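Local atomic coordinates of cellobiose 2-epimerase (Spirochaeta thermophila DSM 6192, PDB entry 5ZIG), a protein that probably catalyses the reversible epimerisation of cellobiose to 4-O-beta-D-glucopyranosyl-D-mannose and belongs to the N-acylglucosamine 2-epimerase family. Residues H253-E256 against A257-L260; E275-L278 against S279-R282. All blocks are in the same frame, centred on the assembly; numbering follows the deposited sequence.

Contact 1: H253-E256 against A257-L260; sequences HDIE and ATWL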
# COMPACT_ATOMS: atom_id res chain seq x y z
N HIS A 253 0.90 -9.34 2.49
CA HIS A 253 2.11 -8.58 2.80
C HIS A 253 3.33 -9.26 2.20
O HIS A 253 4.25 -8.57 1.73
CB HIS A 253 2.27 -8.39 4.31
CG HIS A 253 1.50 -7.23 4.85
ND1 HIS A 253 0.46 -7.38 5.75
CD2 HIS A 253 1.58 -5.91 4.59
CE1 HIS A 253 -0.06 -6.20 6.02
NE2 HIS A 253 0.60 -5.28 5.33
N ASP A 254 3.36 -10.59 2.18
CA ASP A 254 4.45 -11.30 1.52
C ASP A 254 4.54 -10.87 0.07
O ASP A 254 5.59 -10.37 -0.37
CB ASP A 254 4.24 -12.82 1.61
CG ASP A 254 4.63 -13.40 2.95
OD1 ASP A 254 4.94 -12.64 3.90
OD2 ASP A 254 4.60 -14.63 3.07
N ILE A 255 3.45 -11.02 -0.69
CA ILE A 255 3.48 -10.70 -2.11
C ILE A 255 3.74 -9.21 -2.30
O ILE A 255 4.60 -8.82 -3.09
CB ILE A 255 2.21 -11.21 -2.85
CG1 ILE A 255 2.30 -11.06 -4.38
CG2 ILE A 255 0.93 -10.51 -2.47
CD1 ILE A 255 3.43 -11.77 -5.00
N GLU A 256 3.07 -8.36 -1.50
CA GLU A 256 3.30 -6.92 -1.62
C GLU A 256 4.78 -6.57 -1.45
O GLU A 256 5.35 -5.77 -2.22
CB GLU A 256 2.45 -6.15 -0.61
CG GLU A 256 2.18 -4.70 -0.99
CD GLU A 256 1.45 -3.93 0.12
OE1 GLU A 256 1.18 -4.52 1.18
OE2 GLU A 256 1.14 -2.74 -0.10
N ALA A 257 5.45 -7.21 -0.49
CA ALA A 257 6.83 -6.80 -0.22
C ALA A 257 7.75 -7.11 -1.40
O ALA A 257 8.65 -6.33 -1.69
CB ALA A 257 7.35 -7.45 1.05
N THR A 258 7.50 -8.23 -2.10
CA THR A 258 8.41 -8.60 -3.18
C THR A 258 8.52 -7.49 -4.22
O THR A 258 9.62 -7.15 -4.65
CB THR A 258 7.97 -9.90 -3.85
OG1 THR A 258 6.71 -9.70 -4.48
CG2 THR A 258 7.88 -11.03 -2.83
N TRP A 259 7.39 -6.87 -4.59
CA TRP A 259 7.54 -5.86 -5.62
C TRP A 259 7.94 -4.50 -5.06
O TRP A 259 8.71 -3.79 -5.71
CB TRP A 259 6.30 -5.77 -6.50
CG TRP A 259 5.04 -5.19 -5.96
CD1 TRP A 259 4.05 -5.85 -5.28
CD2 TRP A 259 4.57 -3.85 -6.15
NE1 TRP A 259 3.02 -5.00 -5.02
CE2 TRP A 259 3.31 -3.77 -5.55
CE3 TRP A 259 5.10 -2.72 -6.80
CZ2 TRP A 259 2.57 -2.58 -5.53
CZ3 TRP A 259 4.36 -1.56 -6.80
CH2 TRP A 259 3.11 -1.50 -6.16
N LEU A 260 7.44 -4.12 -3.86
CA LEU A 260 7.95 -2.90 -3.21
C LEU A 260 9.45 -3.01 -2.94
O LEU A 260 10.19 -2.04 -3.13
CB LEU A 260 7.20 -2.61 -1.91
CG LEU A 260 5.83 -1.96 -2.15
CD1 LEU A 260 5.07 -1.83 -0.85
CD2 LEU A 260 6.02 -0.61 -2.83
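Near the start of helix 251-269, an inner helix of the (alpha/alpha)6 barrel, T258 reaches back one turn to the carbonyl of I255 and shows how a helical side chain can settle its own polar atom on the backbone. The hydroxyl OG1 donates to I255 O at 2.7 Å, in the carbonyl plane and on a lone pair; a chi1 of 64°, which sets OG1 between the backbone N and the carbonyl carbon, carries it there. T258 N adds a weak bond to the same oxygen. The methyl CG2 of T258 meanwhile rests 3.4 Å from D254 O.

The next carbonyl, E256 O, serves two neighbours. It accepts L260 N at 3.1 Å in a nearly straight bond (172° at the hydrogen), and it lies over one face of the W259 indole, whose CD1 is 3.3 Å away. I255 O approaches that indole differently, at the edge and near the ring plane, 3.7 Å from CD1. W259 can fold over its own helix because chi1 of 72° turns the ring back along the preceding turn; its NE1 then donates to E320 on helix 315-332.

E256 and L260 run side by side, pointing the same way, with E256 CG 4.1 Å from L260 CD1. The glutamate chain is extended, and its OE2 forms a salt bridge with R388 of helix 384-402. One residue after E256, A257 N donates to H253 O at 2.9 Å, and the A257 methyl touches L195 of helix 191-208. One short run of helix thus faces three other inner helices with carboxylate, indole and methyl, as expected of the inner ring of helices in an (alpha/alpha)6 barrel.

Contact 2: E275-L278 against S279-R282; sequences EWFL and SWIR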
# COMPACT_ATOMS: atom_id res chain seq x y z
N GLU A 275 22.14 -10.20 -8.04
CA GLU A 275 21.80 -11.62 -7.94
C GLU A 275 21.43 -12.01 -6.52
O GLU A 275 20.57 -12.88 -6.32
CB GLU A 275 22.97 -12.47 -8.43
CG GLU A 275 23.34 -12.24 -9.88
CD GLU A 275 22.18 -12.49 -10.83
OE1 GLU A 275 21.32 -13.34 -10.53
OE2 GLU A 275 22.13 -11.82 -11.89
N TRP A 276 22.07 -11.40 -5.51
CA TRP A 276 21.66 -11.69 -4.14
C TRP A 276 20.20 -11.33 -3.92
O TRP A 276 19.48 -12.05 -3.22
CB TRP A 276 22.59 -10.99 -3.14
CG TRP A 276 22.60 -9.46 -3.15
CD1 TRP A 276 23.54 -8.65 -3.74
CD2 TRP A 276 21.67 -8.58 -2.49
NE1 TRP A 276 23.23 -7.33 -3.51
CE2 TRP A 276 22.09 -7.26 -2.75
CE3 TRP A 276 20.52 -8.78 -1.72
CZ2 TRP A 276 21.40 -6.14 -2.28
CZ3 TRP A 276 19.83 -7.67 -1.24
CH2 TRP A 276 20.28 -6.37 -1.52
N PHE A 277 19.73 -10.24 -4.53
CA PHE A 277 18.33 -9.86 -4.37
C PHE A 277 17.40 -10.86 -5.06
O PHE A 277 16.40 -11.31 -4.47
CB PHE A 277 18.08 -8.45 -4.90
CG PHE A 277 16.63 -8.03 -4.81
CD1 PHE A 277 16.09 -7.65 -3.60
CD2 PHE A 277 15.80 -8.11 -5.91
CE1 PHE A 277 14.74 -7.32 -3.49
CE2 PHE A 277 14.46 -7.78 -5.82
CZ PHE A 277 13.92 -7.38 -4.61
N LEU A 278 17.70 -11.22 -6.31
CA LEU A 278 16.92 -12.25 -6.98
C LEU A 278 16.87 -13.52 -6.15
O LEU A 278 15.78 -14.04 -5.86
CB LEU A 278 17.50 -12.54 -8.37
CG LEU A 278 17.46 -11.37 -9.36
CD1 LEU A 278 18.06 -11.80 -10.68
CD2 LEU A 278 16.05 -10.86 -9.59
N SER A 279 18.03 -14.03 -5.73
CA SER A 279 18.05 -15.27 -4.95
C SER A 279 17.26 -15.13 -3.66
O SER A 279 16.58 -16.07 -3.23
CB SER A 279 19.49 -15.67 -4.63
OG SER A 279 20.23 -15.77 -5.82
N TRP A 280 17.31 -13.96 -3.04
CA TRP A 280 16.55 -13.71 -1.81
C TRP A 280 15.05 -13.76 -2.07
O TRP A 280 14.31 -14.47 -1.38
CB TRP A 280 16.95 -12.35 -1.25
CG TRP A 280 16.12 -11.86 -0.11
CD1 TRP A 280 15.45 -12.61 0.80
CD2 TRP A 280 15.87 -10.49 0.24
NE1 TRP A 280 14.80 -11.80 1.70
CE2 TRP A 280 15.05 -10.49 1.39
CE3 TRP A 280 16.28 -9.26 -0.28
CZ2 TRP A 280 14.63 -9.31 2.02
CZ3 TRP A 280 15.86 -8.08 0.34
CH2 TRP A 280 15.04 -8.12 1.48
N ILE A 281 14.59 -13.02 -3.07
CA ILE A 281 13.16 -12.78 -3.23
C ILE A 281 12.47 -13.96 -3.91
O ILE A 281 11.28 -14.20 -3.67
CB ILE A 281 12.98 -11.45 -4.00
CG1 ILE A 281 13.01 -10.29 -3.01
CG2 ILE A 281 11.71 -11.43 -4.83
CD1 ILE A 281 11.86 -10.31 -2.02
N ARG A 282 13.20 -14.73 -4.73
CA ARG A 282 12.57 -15.79 -5.51
C ARG A 282 11.80 -16.79 -4.66
O ARG A 282 10.63 -17.08 -4.98
CB ARG A 282 13.64 -16.50 -6.37
CG ARG A 282 13.08 -17.12 -7.66
CD ARG A 282 13.98 -18.22 -8.20
NE ARG A 282 14.65 -17.81 -9.44
CZ ARG A 282 14.23 -18.14 -10.66
NH1 ARG A 282 13.15 -18.89 -10.82
NH2 ARG A 282 14.91 -17.72 -11.72
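F277 meets W280 and I281 with successive atoms of its ring. Its CB sits 4.0 Å above one face of the W276 indole, offset toward the rim. From there CG runs anti to the backbone N (chi1 178°), which leads the ring along the helix toward the following turn. CD1 touches W280 CE3 at 3.7 Å, the two ring planes nearly perpendicular (88°) but meeting obliquely. Further out, CE1 and CZ have I281 CG1 over one face of the ring, CZ at 3.4 Å. These residues start helix 275-294, an outer helix of the (alpha/alpha)6 barrel, and F277 turns its ring to T262 and V265 of the inner helix 251-269. With the ring cut back to an alanine here, W280 CE3 and I281 CG1 would probably lose their aromatic neighbour, and a gap is likely to open against that inner helix. W280 is anchored separately, NE1 donating to A229 O and the indole taking a cation-pi contact from R225. On the exposed side, E275 O is gripped twice by S279: N donates to it at 2.8 Å, almost straight, while OG, 3.0 Å away, approaches from above the carbonyl plane.

How the contacts relate
Followed from the N terminus, the chain makes contact 1 in the early turns of helix 251-269, runs on to the end of that helix, turns through a short connection and makes contact 2 in the first turns of helix 275-294. Each contact joins adjoining turns of one helix and closes no loop; the two stand in series, neither nested nor crossed. The pairing of inner and outer helix brings them together again: their centres are 13 Å apart, and I281 CD1 packs 4.0 Å from T258 CA. Contact 1 meets other inner helices and, through I255 and T258, outer helix 275-294; contact 2 lies farther from the chain centre and also touches outer helix 211-228.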